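Local coordinates for secreted protein ASP-2 (Necator americanus, PDB 1U53) that is of unsettled molecular function but is a secreted, pathogenesis-related-1-like protein of the CAP superfamily and a vaccine antigen for human hookworm infection, at residues S30-Q35 / A48-M53; A107-L112 / Q137-E142; K115-N120 / K172-K177. All blocks are in the same frame, centred on the assembly; numbering follows the deposited sequence.

Contact 1. Residues S30-Q35 / A48-M53; sequences SVALGQ and AKMKTM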
loop_
_atom_site.group_PDB
_atom_site.type_symbol
_atom_site.label_atom_id
_atom_site.label_comp_id
_atom_site.label_asym_id
_atom_site.label_seq_id
_atom_site.Cartn_x
_atom_site.Cartn_y
_atom_site.Cartn_z
ATOM N N SER A 30 6.289 -6.302 -8.943
ATOM C CA SER A 30 6.045 -5.923 -10.357
ATOM C C SER A 30 6.638 -4.567 -10.716
ATOM O O SER A 30 7.256 -4.417 -11.754
ATOM C CB SER A 30 4.558 -5.936 -10.701
ATOM O OG SER A 30 3.834 -4.799 -10.237
ATOM N N VAL A 31 6.433 -3.562 -9.870
ATOM C CA VAL A 31 6.999 -2.249 -10.143
ATOM C C VAL A 31 8.531 -2.354 -10.160
ATOM O O VAL A 31 9.181 -1.869 -11.087
ATOM C CB VAL A 31 6.538 -1.225 -9.069
ATOM C CG1 VAL A 31 7.380 0.067 -9.149
ATOM C CG2 VAL A 31 5.054 -1.005 -9.212
ATOM N N ALA A 32 9.115 -2.958 -9.134
ATOM C CA ALA A 32 10.573 -3.025 -8.999
ATOM C C ALA A 32 11.242 -3.714 -10.187
ATOM O O ALA A 32 12.337 -3.310 -10.627
ATOM C CB ALA A 32 10.953 -3.688 -7.659
ATOM N N LEU A 33 10.593 -4.717 -10.761
ATOM C CA LEU A 33 11.177 -5.467 -11.866
ATOM C C LEU A 33 10.964 -4.805 -13.218
ATOM O O LEU A 33 11.394 -5.336 -14.279
ATOM C CB LEU A 33 10.494 -6.846 -11.887
ATOM C CG LEU A 33 10.794 -7.776 -10.713
ATOM C CD1 LEU A 33 9.939 -9.050 -10.770
ATOM C CD2 LEU A 33 12.265 -8.165 -10.718
ATOM N N GLY A 34 10.264 -3.666 -13.217
ATOM C CA GLY A 34 9.977 -2.937 -14.447
ATOM C C GLY A 34 8.797 -3.424 -15.249
ATOM O O GLY A 34 8.726 -3.169 -16.453
ATOM N N GLN A 35 7.881 -4.132 -14.579
ATOM C CA GLN A 35 6.816 -4.858 -15.272
ATOM C C GLN A 35 5.462 -4.153 -15.169
ATOM O O GLN A 35 4.477 -4.640 -15.701
ATOM C CB GLN A 35 6.650 -6.238 -14.643
ATOM C CG GLN A 35 7.888 -7.112 -14.765
ATOM C CD GLN A 35 7.641 -8.476 -14.179
ATOM O OE1 GLN A 35 6.656 -8.679 -13.509
ATOM N NE2 GLN A 35 8.546 -9.395 -14.394
ATOM N N ALA A 48 15.809 0.032 -7.366
ATOM C CA ALA A 48 17.109 -0.554 -6.985
ATOM C C ALA A 48 17.082 -1.278 -5.640
ATOM O O ALA A 48 17.972 -2.095 -5.356
ATOM C CB ALA A 48 18.180 0.551 -6.920
ATOM N N LYS A 49 16.110 -0.940 -4.791
ATOM C CA LYS A 49 16.065 -1.477 -3.417
ATOM C C LYS A 49 14.653 -1.402 -2.838
ATOM O O LYS A 49 14.411 -0.827 -1.737
ATOM C CB LYS A 49 17.077 -0.786 -2.496
ATOM C CG LYS A 49 16.945 0.724 -2.363
ATOM C CD LYS A 49 18.086 1.287 -1.448
ATOM C CE LYS A 49 17.960 0.754 -0.023
ATOM N NZ LYS A 49 19.034 1.404 0.889
ATOM N N MET A 50 13.693 -1.944 -3.592
ATOM C CA MET A 50 12.317 -1.952 -3.092
ATOM C C MET A 50 12.197 -2.971 -1.950
ATOM O O MET A 50 12.485 -4.174 -2.126
ATOM C CB MET A 50 11.394 -2.337 -4.255
ATOM C CG MET A 50 9.935 -2.403 -3.890
ATOM S SD MET A 50 9.191 -0.791 -3.547
ATOM C CE MET A 50 9.054 -0.079 -5.191
ATOM N N LYS A 51 11.745 -2.507 -0.785
ATOM C CA LYS A 51 11.777 -3.371 0.384
ATOM C C LYS A 51 10.504 -4.224 0.474
ATOM O O LYS A 51 9.405 -3.774 0.104
ATOM C CB LYS A 51 11.997 -2.529 1.655
ATOM C CG LYS A 51 13.250 -1.624 1.542
ATOM C CD LYS A 51 13.680 -1.101 2.930
ATOM C CE LYS A 51 15.106 -0.449 2.873
ATOM N NZ LYS A 51 15.350 0.234 4.179
ATOM N N THR A 52 10.696 -5.447 0.955
ATOM C CA THR A 52 9.559 -6.320 1.311
ATOM C C THR A 52 8.817 -5.763 2.531
ATOM O O THR A 52 9.453 -5.365 3.543
ATOM C CB THR A 52 10.096 -7.735 1.646
ATOM O OG1 THR A 52 10.818 -8.252 0.527
ATOM C CG2 THR A 52 8.957 -8.687 1.870
ATOM N N MET A 53 7.483 -5.785 2.466
ATOM C CA MET A 53 6.651 -5.464 3.614
ATOM C C MET A 53 6.367 -6.695 4.490
ATOM O O MET A 53 6.355 -7.849 4.026
ATOM C CB MET A 53 5.292 -4.873 3.203
ATOM C CG MET A 53 5.371 -3.492 2.607
ATOM S SD MET A 53 3.751 -3.023 1.987
ATOM C CE MET A 53 3.938 -1.250 1.883
#
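Ala32 and Met50 meet methyl against methylene, Ala32 CB lying 3.7 Å from Met50 CB and 4.1 Å from Met50 CG. This is the close end of the contact: both CB atoms point across the gap, and the nearest CA atoms, Ala32 CA and Met50 CA, are 6.3 Å apart. The thioether then doubles back. Met50 starts with CG opposite its own nitrogen (chi1 179°), but turns at chi2 (70°) and again at chi3 (74°), which carries the terminal methyl round to the neighbouring helix residue. There the fit is slacker, with Met50 CE 4.3 Å from Val31 CG1. The residues that touch are all buried and wholly apolar, and Arg28, Leu193 and Tyr175 also touch the Met50 side chain.

Ala32 is the last residue of the long helix 14-32, part of the helical layers flanking the central sheet in the alpha-beta-alpha sandwich of CAP proteins. The helix ends in a Schellman motif: Gly34 takes positive phi, Gly34 N bonds back to Val31 O at 3.0 Å, and Gln35 N reaches Ser30 O at 2.9 Å. Past that turn the chain swings away from 48-53 towards solvent, and Gln35 is exposed. On 48-53 the lysines mark the outer side: Lys49 and Lys51 are partly exposed, and the ammonium of Lys51 pairs with Glu142. The backbone of Met50 is hydrogen-bonded to Cys194, tying 48-53 to the C-terminal hairpin.

Contact 2. Residues A107-L112 / Q137-E142; sequences AWFGEL and QMVWQE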
loop_
_atom_site.group_PDB
_atom_site.type_symbol
_atom_site.label_atom_id
_atom_site.label_comp_id
_atom_site.label_asym_id
_atom_site.label_seq_id
_atom_site.Cartn_x
_atom_site.Cartn_y
_atom_site.Cartn_z
ATOM N N ALA A 107 -7.713 -0.989 -6.599
ATOM C CA ALA A 107 -8.153 0.398 -6.839
ATOM C C ALA A 107 -7.020 1.375 -6.559
ATOM O O ALA A 107 -6.842 2.378 -7.255
ATOM C CB ALA A 107 -9.348 0.746 -5.936
ATOM N N TRP A 108 -6.282 1.087 -5.493
ATOM C CA TRP A 108 -5.153 1.956 -5.118
ATOM C C TRP A 108 -4.057 1.851 -6.152
ATOM O O TRP A 108 -3.528 2.862 -6.636
ATOM C CB TRP A 108 -4.604 1.587 -3.740
ATOM C CG TRP A 108 -5.621 1.813 -2.614
ATOM C CD1 TRP A 108 -6.633 2.743 -2.575
ATOM C CD2 TRP A 108 -5.675 1.100 -1.377
ATOM N NE1 TRP A 108 -7.349 2.614 -1.389
ATOM C CE2 TRP A 108 -6.785 1.597 -0.654
ATOM C CE3 TRP A 108 -4.914 0.030 -0.830
ATOM C CZ2 TRP A 108 -7.109 1.130 0.614
ATOM C CZ3 TRP A 108 -5.254 -0.443 0.434
ATOM C CH2 TRP A 108 -6.375 0.101 1.128
ATOM N N PHE A 109 -3.664 0.620 -6.449
ATOM C CA PHE A 109 -2.557 0.413 -7.376
ATOM C C PHE A 109 -2.917 0.893 -8.765
ATOM O O PHE A 109 -2.041 1.327 -9.509
ATOM C CB PHE A 109 -2.186 -1.055 -7.394
ATOM C CG PHE A 109 -0.941 -1.318 -8.192
ATOM C CD1 PHE A 109 0.319 -1.151 -7.601
ATOM C CD2 PHE A 109 -1.033 -1.708 -9.518
ATOM C CE1 PHE A 109 1.470 -1.393 -8.336
ATOM C CE2 PHE A 109 0.130 -1.921 -10.265
ATOM C CZ PHE A 109 1.365 -1.774 -9.680
ATOM N N GLY A 110 -4.206 0.860 -9.097
ATOM C CA GLY A 110 -4.649 1.200 -10.455
ATOM C C GLY A 110 -4.423 2.644 -10.863
ATOM O O GLY A 110 -4.452 2.942 -12.052
ATOM N N GLU A 111 -4.131 3.512 -9.886
ATOM C CA GLU A 111 -3.762 4.927 -10.131
ATOM C C GLU A 111 -2.571 5.038 -11.097
ATOM O O GLU A 111 -2.516 5.977 -11.898
ATOM C CB GLU A 111 -3.491 5.621 -8.788
ATOM C CG GLU A 111 -4.804 5.742 -8.013
ATOM C CD GLU A 111 -4.676 6.385 -6.663
ATOM O OE1 GLU A 111 -3.530 6.515 -6.171
ATOM O OE2 GLU A 111 -5.762 6.766 -6.103
ATOM N N LEU A 112 -1.615 4.097 -11.021
ATOM C CA LEU A 112 -0.428 4.196 -11.889
ATOM C C LEU A 112 -0.861 4.057 -13.355
ATOM O O LEU A 112 -0.511 4.904 -14.175
ATOM C CB LEU A 112 0.574 3.076 -11.537
ATOM C CG LEU A 112 1.774 2.919 -12.500
ATOM C CD1 LEU A 112 2.657 4.185 -12.516
ATOM C CD2 LEU A 112 2.557 1.638 -12.097
ATOM N N GLN A 137 1.878 5.385 -2.000
ATOM C CA GLN A 137 2.061 4.793 -0.685
ATOM C C GLN A 137 2.260 3.255 -0.760
ATOM O O GLN A 137 3.071 2.693 -0.043
ATOM C CB GLN A 137 0.925 5.205 0.278
ATOM C CG GLN A 137 1.016 4.553 1.648
ATOM C CD GLN A 137 2.302 4.916 2.452
ATOM O OE1 GLN A 137 3.352 4.214 2.374
ATOM N NE2 GLN A 137 2.199 5.954 3.272
ATOM N N MET A 138 1.540 2.579 -1.667
ATOM C CA MET A 138 1.691 1.137 -1.725
ATOM C C MET A 138 3.130 0.775 -2.098
ATOM O O MET A 138 3.629 -0.245 -1.643
ATOM C CB MET A 138 0.772 0.527 -2.792
ATOM C CG MET A 138 -0.659 0.437 -2.315
ATOM S SD MET A 138 -1.714 -0.388 -3.564
ATOM C CE MET A 138 -1.200 -2.099 -3.260
ATOM N N VAL A 139 3.762 1.548 -2.999
ATOM C CA VAL A 139 5.111 1.206 -3.454
ATOM C C VAL A 139 6.223 2.103 -2.893
ATOM O O VAL A 139 7.304 2.180 -3.476
ATOM C CB VAL A 139 5.209 1.157 -5.010
ATOM C CG1 VAL A 139 4.153 0.128 -5.607
ATOM C CG2 VAL A 139 4.993 2.569 -5.639
ATOM N N TRP A 140 5.949 2.773 -1.764
ATOM C CA TRP A 140 6.956 3.614 -1.125
ATOM C C TRP A 140 8.100 2.730 -0.593
ATOM O O TRP A 140 7.878 1.819 0.197
ATOM C CB TRP A 140 6.297 4.385 0.020
ATOM C CG TRP A 140 7.124 5.563 0.473
ATOM C CD1 TRP A 140 7.970 5.632 1.530
ATOM C CD2 TRP A 140 7.109 6.860 -0.133
ATOM N NE1 TRP A 140 8.493 6.928 1.633
ATOM C CE2 TRP A 140 8.006 7.679 0.600
ATOM C CE3 TRP A 140 6.450 7.399 -1.243
ATOM C CZ2 TRP A 140 8.240 9.020 0.250
ATOM C CZ3 TRP A 140 6.678 8.714 -1.596
ATOM C CH2 TRP A 140 7.574 9.518 -0.848
ATOM N N GLN A 141 9.320 2.996 -1.058
ATOM C CA GLN A 141 10.441 2.086 -0.847
ATOM C C GLN A 141 10.620 1.795 0.619
ATOM O O GLN A 141 10.838 0.634 0.998
ATOM C CB GLN A 141 11.686 2.716 -1.440
ATOM C CG GLN A 141 12.973 2.052 -0.981
ATOM C CD GLN A 141 14.128 2.790 -1.548
ATOM O OE1 GLN A 141 14.258 2.872 -2.739
ATOM N NE2 GLN A 141 14.976 3.344 -0.684
ATOM N N GLU A 142 10.593 2.856 1.430
ATOM C CA GLU A 142 10.977 2.729 2.827
ATOM C C GLU A 142 9.857 2.251 3.738
ATOM O O GLU A 142 10.094 1.939 4.924
ATOM C CB GLU A 142 11.610 4.030 3.311
ATOM C CG GLU A 142 12.937 4.294 2.564
ATOM C CD GLU A 142 13.987 3.295 2.918
ATOM O OE1 GLU A 142 13.967 2.807 4.073
ATOM O OE2 GLU A 142 14.863 2.983 2.071
#
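Met138 sets off with CG beside its backbone nitrogen (chi1 -78°), runs straight through chi2, and bends only at chi3 (77°), delivering its sulfur to the backbone corner between Trp108 and Phe109. Phe109 does the reverse: its CG stands opposite the nitrogen (chi1 -173°), which places the ring edge beside Val139. These are the ends of two helices of the CAP fold, 97-109 and 133-138, and the run from His134 to Trp140 falls within the CRISP-family sequence signature.

Sulfur is the hub. Met138 SD lies 3.5 Å from Trp108 CB, near the plane of the indole at its edge, and 3.6 Å from Phe109 N. It also touches Phe109 CB at 3.9 Å. The phenyl ring makes a separate contact, Phe109 CE1 approaching Val139 CG1 at 4.1 Å, edge-on, with the two side chains crossing at about a right angle.

The indole is also held from outside the two segments: Trp108 NE1 bonds to the carbonyl of Ile87 in strand 84-90, and the ring stacks on His134. Glu111 OE2 in turn bonds to His134 ND1, consistent with the histidine and glutamate residues that line the central cavity in many CAP proteins. Farther along, Gln141 and Glu142 lock to each other: Gln141 NE2 gives a nearly straight bond of 2.8 Å to Glu142 OE2, which lies in the plane of the amide and receives it on its anti lone pair.

Contact 3. Residues K115-N120 / K172-K177; sequences KGVGQN and KDIYEK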
loop_
_atom_site.group_PDB
_atom_site.type_symbol
_atom_site.label_atom_id
_atom_site.label_comp_id
_atom_site.label_asym_id
_atom_site.label_seq_id
_atom_site.Cartn_x
_atom_site.Cartn_y
_atom_site.Cartn_z
ATOM N N LYS A 115 -3.968 7.134 -14.152
ATOM C CA LYS A 115 -3.586 8.543 -14.049
ATOM C C LYS A 115 -2.166 8.808 -14.550
ATOM O O LYS A 115 -1.882 9.933 -15.002
ATOM C CB LYS A 115 -3.720 9.063 -12.620
ATOM C CG LYS A 115 -5.157 8.808 -12.046
ATOM C CD LYS A 115 -6.233 9.262 -12.994
ATOM C CE LYS A 115 -7.555 9.539 -12.252
ATOM N NZ LYS A 115 -8.678 9.791 -13.223
ATOM N N GLY A 116 -1.250 7.835 -14.421
ATOM C CA GLY A 116 0.129 8.048 -14.846
ATOM C C GLY A 116 0.985 8.681 -13.758
ATOM O O GLY A 116 0.517 9.542 -12.991
ATOM N N VAL A 117 2.238 8.243 -13.658
ATOM C CA VAL A 117 3.164 8.868 -12.737
ATOM C C VAL A 117 4.346 9.446 -13.527
ATOM O O VAL A 117 4.650 10.647 -13.422
ATOM C CB VAL A 117 3.677 7.815 -11.744
ATOM C CG1 VAL A 117 4.870 8.334 -10.974
ATOM C CG2 VAL A 117 2.515 7.432 -10.799
ATOM N N GLY A 118 4.979 8.597 -14.328
ATOM C CA GLY A 118 6.148 9.056 -15.118
ATOM C C GLY A 118 7.475 8.642 -14.552
ATOM O O GLY A 118 7.546 7.925 -13.530
ATOM N N GLN A 119 8.559 9.083 -15.203
ATOM C CA GLN A 119 9.897 8.592 -14.806
ATOM C C GLN A 119 10.515 9.402 -13.679
ATOM O O GLN A 119 11.479 8.951 -13.041
ATOM C CB GLN A 119 10.846 8.622 -16.004
ATOM C CG GLN A 119 10.419 7.765 -17.153
ATOM C CD GLN A 119 10.144 6.352 -16.735
ATOM O OE1 GLN A 119 11.076 5.577 -16.460
ATOM N NE2 GLN A 119 8.852 5.995 -16.661
ATOM N N ASN A 120 9.974 10.591 -13.393
ATOM C CA ASN A 120 10.458 11.362 -12.253
ATOM C C ASN A 120 9.642 11.031 -11.018
ATOM O O ASN A 120 8.457 11.395 -10.932
ATOM C CB ASN A 120 10.328 12.881 -12.489
ATOM C CG ASN A 120 10.955 13.706 -11.367
ATOM O OD1 ASN A 120 11.298 13.191 -10.300
ATOM N ND2 ASN A 120 11.163 15.010 -11.642
ATOM N N LYS A 172 10.093 14.133 -1.694
ATOM C CA LYS A 172 11.018 12.992 -1.677
ATOM C C LYS A 172 10.625 12.014 -2.764
ATOM O O LYS A 172 9.506 12.026 -3.208
ATOM C CB LYS A 172 10.969 12.203 -0.361
ATOM C CG LYS A 172 11.147 13.008 0.900
ATOM C CD LYS A 172 12.556 13.561 0.983
ATOM C CE LYS A 172 12.719 14.374 2.261
ATOM N NZ LYS A 172 12.870 13.485 3.472
ATOM N N ASP A 173 11.562 11.143 -3.120
ATOM C CA ASP A 173 11.334 10.146 -4.174
ATOM C C ASP A 173 10.563 8.960 -3.629
ATOM O O ASP A 173 10.849 8.449 -2.546
ATOM C CB ASP A 173 12.658 9.617 -4.705
ATOM C CG ASP A 173 13.362 10.600 -5.624
ATOM O OD1 ASP A 173 12.794 11.655 -5.972
ATOM O OD2 ASP A 173 14.467 10.266 -6.056
ATOM N N ILE A 174 9.641 8.457 -4.443
ATOM C CA ILE A 174 8.842 7.285 -4.039
ATOM C C ILE A 174 9.745 6.073 -3.810
ATOM O O ILE A 174 9.613 5.327 -2.833
ATOM C CB ILE A 174 7.813 6.934 -5.142
ATOM C CG1 ILE A 174 6.844 8.127 -5.428
ATOM C CG2 ILE A 174 7.037 5.644 -4.756
ATOM C CD1 ILE A 174 6.300 8.071 -6.901
ATOM N N TYR A 175 10.648 5.843 -4.754
ATOM C CA TYR A 175 11.711 4.861 -4.544
ATOM C C TYR A 175 12.923 5.277 -5.371
ATOM O O TYR A 175 12.804 6.111 -6.266
ATOM C CB TYR A 175 11.236 3.438 -4.923
ATOM C CG TYR A 175 10.649 3.250 -6.316
ATOM C CD1 TYR A 175 11.475 2.960 -7.412
ATOM C CD2 TYR A 175 9.255 3.364 -6.557
ATOM C CE1 TYR A 175 10.947 2.767 -8.711
ATOM C CE2 TYR A 175 8.724 3.166 -7.848
ATOM C CZ TYR A 175 9.570 2.886 -8.912
ATOM O OH TYR A 175 9.043 2.716 -10.148
ATOM N N GLU A 176 14.069 4.690 -5.035
ATOM C CA GLU A 176 15.323 4.849 -5.779
ATOM C C GLU A 176 15.306 4.026 -7.053
ATOM O O GLU A 176 15.067 2.838 -6.998
ATOM C CB GLU A 176 16.493 4.382 -4.899
ATOM C CG GLU A 176 17.831 4.433 -5.614
ATOM C CD GLU A 176 19.039 4.177 -4.719
ATOM O OE1 GLU A 176 18.935 4.196 -3.464
ATOM O OE2 GLU A 176 20.132 3.947 -5.289
ATOM N N LYS A 177 15.621 4.645 -8.194
ATOM C CA LYS A 177 15.636 3.917 -9.482
ATOM C C LYS A 177 16.948 3.169 -9.700
ATOM O O LYS A 177 18.024 3.666 -9.360
ATOM C CB LYS A 177 15.452 4.888 -10.657
ATOM C CG LYS A 177 14.063 5.574 -10.629
ATOM C CD LYS A 177 13.796 6.425 -11.880
ATOM C CE LYS A 177 14.526 7.741 -11.906
ATOM N NZ LYS A 177 14.229 8.334 -13.316
HETATM O O HOH W 1 13.364 12.261 -8.467
#
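The peptide carbonyl of Gln119 is met from above one face by the ammonium of Lys177, Lys177 NZ to Gln119 O 2.8 Å. The donor sits 36° out of the carbonyl plane with a C=O...N angle of 142°, clear of either lone pair. Lys177 CE, 3.5 Å from Gln119 O, comes in close behind. Two other flat groups, the amide of Asn120 and the carboxylate of Asp173, are bridged by one water rather than touching; it donates to Asn120 OD1 at 2.9 Å and to Asp173 OD1 at 2.6 Å. Asn120 OD1 has a second donor in the backbone nitrogen of Lys122.

Both segments are irregular connections of the CAP fold: 115-120 lies between helices 111-115 and 125-128, entered through Gly116 with its positive phi, and 172-177 between strands 157-164 and 187-188, leading towards the C-terminal cysteine-rich tail with its Cys181-Cys187 and Cys184-Cys194 disulfides. Where they touch, they run roughly the same way. On the inner side, Val117 CG1 meets Ile174 CD1 at 4.3 Å, a looser apolar contact next to Tyr135 and Thr136 of helix 133-138. Asp38 takes hydrogen bonds from the backbone nitrogens of Val117 and Gly118, one on each carboxylate oxygen, pinning 115-120. Lys177 works from the exposed side: its otherwise extended chain turns at chi3 (-76°), and that one bend aims NZ at the Gln119 oxygen.

In the fold
From the N terminus, helix 14-32 ends in contact 1, which closes a short helix-free loop of twelve residues and brings the approach to strand 54-55 back onto the helix. Only then does contact 2 open, joining the end of helix 97-109 to helix 133-138. Contact 3 crosses it: 115-120 lies inside the span that contact 2 closes, whereas 172-177 follows strand 157-164. The three sites adjoin. Gln141 links contacts 2 and 3, through probable backbone and side-chain hydrogen bonds to Ile174 and Glu176, and Ala48 probably bonds to Glu176 as well, so helix ends, the loops 115-120 and 172-177, and the 48-53 segment are tied together.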